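Local coordinates for protein collagen adhesin (Staphylococcus aureus, PDB 2F68) that binds collagen as a cell-surface adhesin of the bacterium, probably wrapping its two domains around the collagen triple helix in a "collagen hug", at residues K53-I64 and D125-G133; I12-V22 and V35-I46. One frame throughout, in Å; residues are numbered along the deposited sequence.

Contact 1 of 2, residues K53-I64 and D125-G133; sequences KVAWPTSGTVKI and DKVATITSG
Lys53 offers its carbonyl to Ser132, whose OG donates from 3.1 Å to Lys53 O and sits well above the carbonyl plane. A water joins the same carbonyl to Gly133 N, so two donors grip Lys53 O. Val54 is buried, and with CG1 anti to the backbone N (chi1 -179°) that methyl lies 3.8 Å from Ile130 CG2, while CG2 faces Ser132, and Phe110 of strand 104-116 packs on the same side chain. Ala55 makes a single antiparallel, hydrogen-bonded bridge with Thr131. Ala55 N reaches Thr131 O at 2.7 Å, nearly in line with the carbonyl, and Thr131 N returns the bond to Ala55 O; the small methyl of Ala55 lies against Thr131 OG1. Trp56 lies side by side with Ile130, its CB against CG1, and Ile130 CG2 comes to the ring edge near its plane. Ile64 CG2 sits over one ring face, 3.6 Å above the plane.

Pro57 has no N-H to give, which suits the point where the pairing stops; its CG rests 3.9 Å from Ala128 CB. After the turn, Thr61 closes the far end. Its OG1, held between the backbone N and the carbonyl carbon (chi1 52°), donates to Asp125 O at 2.9 Å, in the carbonyl plane and on a lone pair. Val62 then lays its two methyls against the backbone carbonyls of Asp125 to Val127, and CG2 also meets Ala128 CB at 3.8 Å. Ile64 adds CG1 and CD1 to that same alanine, whose small side chain probably allows strands 62-64 and 127-132 to approach to 7.2 Å between their axes in this Ig-like domain. Polar bonds thus fasten both ends of the contact, whereas apolar packing holds its middle, so the end bonds probably set the segments' alignment.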
# COMPACT_ATOMS: atom_id res chain seq x y z
N LYS A 53 -15.86 13.90 -9.59
CA LYS A 53 -15.61 12.47 -9.36
C LYS A 53 -14.61 11.88 -10.35
O LYS A 53 -14.67 12.15 -11.55
CB LYS A 53 -16.92 11.68 -9.40
CG LYS A 53 -17.78 11.83 -8.15
CD LYS A 53 -19.01 10.94 -8.23
CE LYS A 53 -19.81 11.00 -6.93
NZ LYS A 53 -21.02 10.13 -7.00
N VAL A 54 -13.70 11.05 -9.83
CA VAL A 54 -12.76 10.30 -10.65
C VAL A 54 -13.05 8.81 -10.46
O VAL A 54 -12.87 8.26 -9.37
CB VAL A 54 -11.28 10.62 -10.28
CG1 VAL A 54 -10.32 9.83 -11.16
CG2 VAL A 54 -11.01 12.12 -10.40
N ALA A 55 -13.50 8.16 -11.54
CA ALA A 55 -13.94 6.77 -11.49
C ALA A 55 -13.00 5.82 -12.22
O ALA A 55 -12.34 6.20 -13.19
CB ALA A 55 -15.36 6.64 -12.03
N TRP A 56 -12.96 4.57 -11.75
CA TRP A 56 -12.13 3.52 -12.33
C TRP A 56 -12.73 2.13 -12.06
O TRP A 56 -13.53 1.99 -11.13
CB TRP A 56 -10.69 3.60 -11.78
CG TRP A 56 -10.60 3.72 -10.29
CD1 TRP A 56 -10.90 2.75 -9.37
CD2 TRP A 56 -10.17 4.86 -9.54
NE1 TRP A 56 -10.69 3.23 -8.10
CE2 TRP A 56 -10.24 4.52 -8.18
CE3 TRP A 56 -9.73 6.14 -9.90
CZ2 TRP A 56 -9.88 5.41 -7.16
CZ3 TRP A 56 -9.38 7.03 -8.89
CH2 TRP A 56 -9.46 6.66 -7.53
N PRO A 57 -12.36 1.11 -12.87
CA PRO A 57 -12.85 -0.25 -12.64
C PRO A 57 -12.43 -0.81 -11.28
O PRO A 57 -11.25 -0.74 -10.91
CB PRO A 57 -12.22 -1.06 -13.78
CG PRO A 57 -11.06 -0.24 -14.23
CD PRO A 57 -11.48 1.18 -14.05
N THR A 58 -13.40 -1.37 -10.55
CA THR A 58 -13.16 -1.93 -9.22
C THR A 58 -13.24 -3.46 -9.23
O THR A 58 -12.81 -4.12 -8.28
CB THR A 58 -14.15 -1.37 -8.18
OG1 THR A 58 -15.50 -1.56 -8.63
CG2 THR A 58 -13.91 0.12 -7.94
N SER A 59 -13.80 -4.01 -10.30
CA SER A 59 -13.96 -5.46 -10.45
C SER A 59 -13.97 -5.88 -11.92
O SER A 59 -14.22 -5.06 -12.81
CB SER A 59 -15.24 -5.94 -9.76
OG SER A 59 -16.37 -5.22 -10.24
N GLY A 60 -13.69 -7.16 -12.17
CA GLY A 60 -13.68 -7.71 -13.52
C GLY A 60 -12.34 -8.32 -13.89
O GLY A 60 -11.85 -9.22 -13.20
N THR A 61 -11.76 -7.84 -14.99
CA THR A 61 -10.45 -8.30 -15.45
C THR A 61 -9.33 -7.48 -14.82
O THR A 61 -8.28 -8.03 -14.46
CB THR A 61 -10.33 -8.24 -16.99
OG1 THR A 61 -10.69 -6.93 -17.45
CG2 THR A 61 -11.24 -9.28 -17.64
N VAL A 62 -9.55 -6.18 -14.70
CA VAL A 62 -8.59 -5.27 -14.07
C VAL A 62 -9.20 -4.51 -12.90
O VAL A 62 -10.38 -4.14 -12.93
CB VAL A 62 -7.97 -4.27 -15.09
CG1 VAL A 62 -6.84 -4.93 -15.86
CG2 VAL A 62 -9.03 -3.71 -16.03
N LYS A 63 -8.39 -4.27 -11.87
CA LYS A 63 -8.83 -3.57 -10.67
C LYS A 63 -7.89 -2.42 -10.32
O LYS A 63 -6.68 -2.61 -10.20
CB LYS A 63 -8.94 -4.55 -9.49
CG LYS A 63 -9.49 -3.95 -8.20
CD LYS A 63 -9.68 -5.02 -7.14
CE LYS A 63 -10.13 -4.43 -5.81
NZ LYS A 63 -11.52 -3.88 -5.85
N ILE A 64 -8.46 -1.23 -10.17
CA ILE A 64 -7.71 -0.05 -9.75
C ILE A 64 -8.10 0.32 -8.31
O ILE A 64 -9.28 0.47 -8.00
CB ILE A 64 -7.94 1.16 -10.71
CG1 ILE A 64 -7.53 0.81 -12.15
CG2 ILE A 64 -7.22 2.42 -10.21
CD1 ILE A 64 -6.04 0.49 -12.35
N ASP A 125 -8.39 -6.67 -22.26
CA ASP A 125 -8.75 -7.04 -20.90
C ASP A 125 -7.79 -6.47 -19.85
O ASP A 125 -8.20 -6.21 -18.71
CB ASP A 125 -8.84 -8.57 -20.76
CG ASP A 125 -9.95 -9.17 -21.62
OD1 ASP A 125 -10.94 -8.47 -21.91
OD2 ASP A 125 -9.82 -10.35 -21.99
N LYS A 126 -6.53 -6.28 -20.23
CA LYS A 126 -5.51 -5.76 -19.32
C LYS A 126 -5.48 -4.23 -19.24
O LYS A 126 -4.68 -3.65 -18.50
CB LYS A 126 -4.12 -6.33 -19.65
CG LYS A 126 -3.62 -6.04 -21.06
CD LYS A 126 -2.11 -6.23 -21.18
CE LYS A 126 -1.70 -7.70 -21.14
NZ LYS A 126 -0.22 -7.86 -21.25
N VAL A 127 -6.36 -3.58 -20.00
CA VAL A 127 -6.46 -2.12 -20.02
C VAL A 127 -7.53 -1.63 -19.05
O VAL A 127 -8.69 -2.05 -19.12
CB VAL A 127 -6.72 -1.58 -21.46
CG1 VAL A 127 -7.09 -0.10 -21.44
CG2 VAL A 127 -5.51 -1.81 -22.35
N ALA A 128 -7.14 -0.74 -18.14
CA ALA A 128 -8.05 -0.12 -17.19
C ALA A 128 -8.32 1.33 -17.57
O ALA A 128 -7.39 2.12 -17.73
CB ALA A 128 -7.50 -0.21 -15.78
N THR A 129 -9.60 1.66 -17.73
CA THR A 129 -10.01 3.00 -18.16
C THR A 129 -10.46 3.86 -16.97
O THR A 129 -11.50 3.60 -16.36
CB THR A 129 -11.13 2.94 -19.22
OG1 THR A 129 -10.76 2.03 -20.27
CG2 THR A 129 -11.39 4.32 -19.82
N ILE A 130 -9.66 4.87 -16.65
CA ILE A 130 -9.99 5.83 -15.60
C ILE A 130 -10.69 7.04 -16.22
O ILE A 130 -10.17 7.64 -17.16
CB ILE A 130 -8.73 6.25 -14.79
CG1 ILE A 130 -8.08 5.03 -14.14
CG2 ILE A 130 -9.09 7.30 -13.74
CD1 ILE A 130 -6.69 5.26 -13.59
N THR A 131 -11.87 7.37 -15.69
CA THR A 131 -12.70 8.44 -16.24
C THR A 131 -13.00 9.54 -15.23
O THR A 131 -13.15 9.27 -14.03
CB THR A 131 -14.04 7.89 -16.78
OG1 THR A 131 -14.71 7.15 -15.75
CG2 THR A 131 -13.82 6.99 -17.99
N SER A 132 -13.08 10.77 -15.72
CA SER A 132 -13.48 11.92 -14.92
C SER A 132 -14.23 12.93 -15.79
O SER A 132 -13.62 13.75 -16.48
CB SER A 132 -12.26 12.58 -14.25
OG SER A 132 -12.65 13.64 -13.40
N GLY A 133 -15.56 12.84 -15.76
CA GLY A 133 -16.42 13.68 -16.59
C GLY A 133 -16.43 13.22 -18.04
O GLY A 133 -16.85 12.10 -18.33
O HOH W 1 -16.70 11.80 -13.40

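Contact 2 of 2, residues I12-V22 and V35-I46; sequences ISSTNVTDLTV and VKMTFDDKNGKI
Asn16, at the end of the short helix 13-16, reaches across to the chain beyond strand 35-40 and uses both N-H groups of its amide. ND2 donates to Asp40 O at 2.7 Å and to Gly44 O at 3.0 Å, the latter in the carbonyl plane on a lone pair. Two bonds therefore fix the rotation of this buried amide and tie down the turn at 41-45, while Asn43 ND2 binds Thr15 O nearly straight.

Thr38 is gripped from its backbone and its hydroxyl. Its O accepts from Thr18 N, and its N donates to Asp19 O at 2.9 Å. Its OG1, set between the backbone N and the carbonyl carbon (chi1 61°), thereby meets Thr18 OG1 in a 3.1 Å hydrogen bond that either could donate. Between Val17 and Asp19 the pairing slips by one residue, a beta bulge in the antiparallel hairpin of strands 17-27 and 31-40 of the Ig-like domain; Thr18 occupies the extra position.

Val35, in a non-hydrogen-bonded pair with Val22, faces the interior. Its CG2 and CG1 both lie 3.8 Å from Val22 CG2. Beta-branched valines suit this extended backbone, and Phe110 and Val112 pack on Val35. On the other face, the Thr21 and Lys36 side chains lie side by side.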
# COMPACT_ATOMS: atom_id res chain seq x y z
N ILE A 12 -20.13 18.25 -11.08
CA ILE A 12 -19.64 19.21 -12.07
C ILE A 12 -18.46 18.67 -12.89
O ILE A 12 -17.73 19.43 -13.53
CB ILE A 12 -19.25 20.56 -11.41
CG1 ILE A 12 -18.23 20.36 -10.28
CG2 ILE A 12 -20.50 21.29 -10.91
CD1 ILE A 12 -17.34 21.56 -10.02
N SER A 13 -18.29 17.34 -12.87
CA SER A 13 -17.18 16.68 -13.56
C SER A 13 -17.26 16.79 -15.08
O SER A 13 -16.25 16.98 -15.75
CB SER A 13 -17.08 15.21 -13.14
OG SER A 13 -18.28 14.51 -13.45
N SER A 14 -18.48 16.68 -15.62
CA SER A 14 -18.70 16.75 -17.06
C SER A 14 -18.48 18.16 -17.63
O SER A 14 -18.16 18.31 -18.81
CB SER A 14 -20.11 16.27 -17.41
OG SER A 14 -20.29 14.91 -17.04
N THR A 15 -18.64 19.17 -16.78
CA THR A 15 -18.54 20.57 -17.21
C THR A 15 -17.18 21.20 -16.92
O THR A 15 -16.66 21.96 -17.74
CB THR A 15 -19.64 21.44 -16.57
OG1 THR A 15 -19.65 21.25 -15.14
CG2 THR A 15 -21.01 21.08 -17.13
N ASN A 16 -16.59 20.89 -15.76
CA ASN A 16 -15.40 21.60 -15.28
C ASN A 16 -14.05 20.92 -15.50
O ASN A 16 -13.02 21.61 -15.58
CB ASN A 16 -15.58 22.00 -13.81
CG ASN A 16 -16.58 23.13 -13.63
OD1 ASN A 16 -17.67 22.93 -13.08
ND2 ASN A 16 -16.23 24.32 -14.10
N VAL A 17 -14.03 19.59 -15.60
CA VAL A 17 -12.79 18.84 -15.82
C VAL A 17 -12.22 19.12 -17.21
O VAL A 17 -12.93 19.04 -18.21
CB VAL A 17 -12.99 17.31 -15.61
CG1 VAL A 17 -11.71 16.54 -15.95
CG2 VAL A 17 -13.40 17.02 -14.18
N THR A 18 -10.93 19.45 -17.25
CA THR A 18 -10.26 19.84 -18.50
C THR A 18 -9.25 18.81 -19.00
O THR A 18 -9.07 18.66 -20.21
CB THR A 18 -9.57 21.21 -18.37
OG1 THR A 18 -8.84 21.27 -17.13
CG2 THR A 18 -10.60 22.33 -18.40
N ASP A 19 -8.58 18.12 -18.07
CA ASP A 19 -7.58 17.11 -18.43
C ASP A 19 -7.46 16.01 -17.37
O ASP A 19 -7.51 16.28 -16.17
CB ASP A 19 -6.22 17.77 -18.67
CG ASP A 19 -5.16 16.78 -19.15
OD1 ASP A 19 -5.43 16.04 -20.13
OD2 ASP A 19 -4.06 16.75 -18.56
N LEU A 20 -7.31 14.78 -17.84
CA LEU A 20 -7.09 13.62 -16.97
C LEU A 20 -5.98 12.75 -17.54
O LEU A 20 -6.12 12.16 -18.62
CB LEU A 20 -8.39 12.82 -16.81
CG LEU A 20 -8.40 11.63 -15.85
CD1 LEU A 20 -8.44 12.08 -14.39
CD2 LEU A 20 -9.59 10.73 -16.15
N THR A 21 -4.86 12.68 -16.82
CA THR A 21 -3.69 11.93 -17.25
C THR A 21 -3.19 10.96 -16.18
O THR A 21 -3.18 11.30 -14.99
CB THR A 21 -2.52 12.86 -17.65
OG1 THR A 21 -2.29 13.83 -16.62
CG2 THR A 21 -2.82 13.57 -18.97
N VAL A 22 -2.78 9.77 -16.61
CA VAL A 22 -2.18 8.79 -15.71
C VAL A 22 -0.79 8.40 -16.20
O VAL A 22 -0.63 7.90 -17.32
CB VAL A 22 -3.06 7.52 -15.54
CG1 VAL A 22 -2.49 6.61 -14.46
CG2 VAL A 22 -4.49 7.88 -15.20
N VAL A 35 -2.31 9.40 -10.92
CA VAL A 35 -3.43 9.98 -11.67
C VAL A 35 -3.53 11.47 -11.38
O VAL A 35 -3.52 11.89 -10.22
CB VAL A 35 -4.77 9.28 -11.32
CG1 VAL A 35 -5.90 9.80 -12.21
CG2 VAL A 35 -4.66 7.77 -11.45
N LYS A 36 -3.63 12.28 -12.44
CA LYS A 36 -3.77 13.73 -12.30
C LYS A 36 -5.04 14.23 -12.99
O LYS A 36 -5.27 13.94 -14.17
CB LYS A 36 -2.53 14.44 -12.85
CG LYS A 36 -2.42 15.91 -12.44
CD LYS A 36 -1.15 16.54 -12.99
CE LYS A 36 -1.04 18.00 -12.56
NZ LYS A 36 0.20 18.63 -13.09
N MET A 37 -5.84 14.98 -12.24
CA MET A 37 -7.09 15.55 -12.75
C MET A 37 -7.06 17.07 -12.59
O MET A 37 -6.87 17.57 -11.48
CB MET A 37 -8.28 14.95 -11.99
CG MET A 37 -9.67 15.32 -12.53
SD MET A 37 -10.23 16.99 -12.12
CE MET A 37 -10.10 16.99 -10.33
N THR A 38 -7.25 17.78 -13.69
CA THR A 38 -7.27 19.25 -13.68
C THR A 38 -8.65 19.81 -13.99
O THR A 38 -9.44 19.18 -14.70
CB THR A 38 -6.24 19.85 -14.66
OG1 THR A 38 -6.55 19.45 -16.00
CG2 THR A 38 -4.82 19.40 -14.32
N PHE A 39 -8.94 21.00 -13.45
CA PHE A 39 -10.24 21.64 -13.63
C PHE A 39 -10.15 23.17 -13.66
O PHE A 39 -9.22 23.76 -13.10
CB PHE A 39 -11.22 21.20 -12.53
CG PHE A 39 -10.80 21.58 -11.14
CD1 PHE A 39 -11.17 22.81 -10.59
CD2 PHE A 39 -10.03 20.71 -10.36
CE1 PHE A 39 -10.78 23.17 -9.30
CE2 PHE A 39 -9.64 21.06 -9.07
CZ PHE A 39 -10.02 22.29 -8.54
N ASP A 40 -11.12 23.80 -14.32
CA ASP A 40 -11.30 25.26 -14.27
C ASP A 40 -12.78 25.64 -14.36
O ASP A 40 -13.62 24.80 -14.66
CB ASP A 40 -10.46 25.97 -15.35
CG ASP A 40 -10.78 25.51 -16.77
OD1 ASP A 40 -9.85 25.50 -17.60
OD2 ASP A 40 -11.94 25.15 -17.07
N ASP A 41 -13.09 26.91 -14.09
CA ASP A 41 -14.47 27.39 -14.13
C ASP A 41 -14.84 28.11 -15.44
O ASP A 41 -15.66 29.03 -15.45
CB ASP A 41 -14.79 28.26 -12.89
CG ASP A 41 -13.98 29.56 -12.84
OD1 ASP A 41 -14.10 30.27 -11.82
OD2 ASP A 41 -13.25 29.87 -13.80
N LYS A 42 -14.23 27.66 -16.53
CA LYS A 42 -14.46 28.24 -17.86
C LYS A 42 -15.88 27.97 -18.36
O LYS A 42 -16.54 28.87 -18.89
CB LYS A 42 -13.43 27.71 -18.86
CG LYS A 42 -13.48 28.38 -20.23
CD LYS A 42 -12.59 27.66 -21.23
CE LYS A 42 -12.80 28.19 -22.64
NZ LYS A 42 -11.95 27.49 -23.64
N ASN A 43 -16.34 26.73 -18.18
CA ASN A 43 -17.67 26.32 -18.65
C ASN A 43 -18.79 26.58 -17.64
O ASN A 43 -19.97 26.57 -18.00
CB ASN A 43 -17.65 24.85 -19.06
CG ASN A 43 -16.73 24.58 -20.24
OD1 ASN A 43 -16.61 25.39 -21.16
ND2 ASN A 43 -16.09 23.41 -20.23
N GLY A 44 -18.42 26.81 -16.38
CA GLY A 44 -19.39 27.08 -15.32
C GLY A 44 -18.75 27.42 -13.99
O GLY A 44 -17.75 26.82 -13.60
N LYS A 45 -19.35 28.38 -13.29
CA LYS A 45 -18.85 28.84 -11.98
C LYS A 45 -18.98 27.74 -10.92
O LYS A 45 -20.04 27.13 -10.77
CB LYS A 45 -19.61 30.10 -11.54
CG LYS A 45 -19.08 30.74 -10.26
CD LYS A 45 -19.94 31.92 -9.84
CE LYS A 45 -19.53 32.45 -8.47
NZ LYS A 45 -18.19 33.11 -8.48
N ILE A 46 -17.88 27.50 -10.21
CA ILE A 46 -17.84 26.50 -9.15
C ILE A 46 -18.54 27.03 -7.89
O ILE A 46 -18.19 28.09 -7.37
CB ILE A 46 -16.38 26.07 -8.82
CG1 ILE A 46 -15.68 25.57 -10.09
CG2 ILE A 46 -16.37 24.98 -7.74
CD1 ILE A 46 -14.16 25.54 -9.99
O HOH W 2 -14.43 24.17 -17.67
O HOH W 3 -20.32 24.86 -12.65
O HOH W 4 -3.51 16.10 -15.69

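In the fold
Contact 2 closes before contact 1 opens along the chain, with strand 31-40 followed by strand 50-54. Their centres lie about 18 Å apart, on the same side of the chain's centre, and both reach one mixed sheet of the Ig-like N-terminal domain. Strand 135-141 couples them: it pairs in parallel with strand 17-27 and antiparallel with strand 127-132. The two contacts also touch directly, for Leu20 and Val17 pack against the backbone of Ile130 and Ser132, and Met37 meets the Ser132 side chain. One shared interior thus joins the hairpin of contact 2 to the strands of contact 1 within one Ig-like domain, which in the collagen hug model would probably act with the second domain in holding collagen.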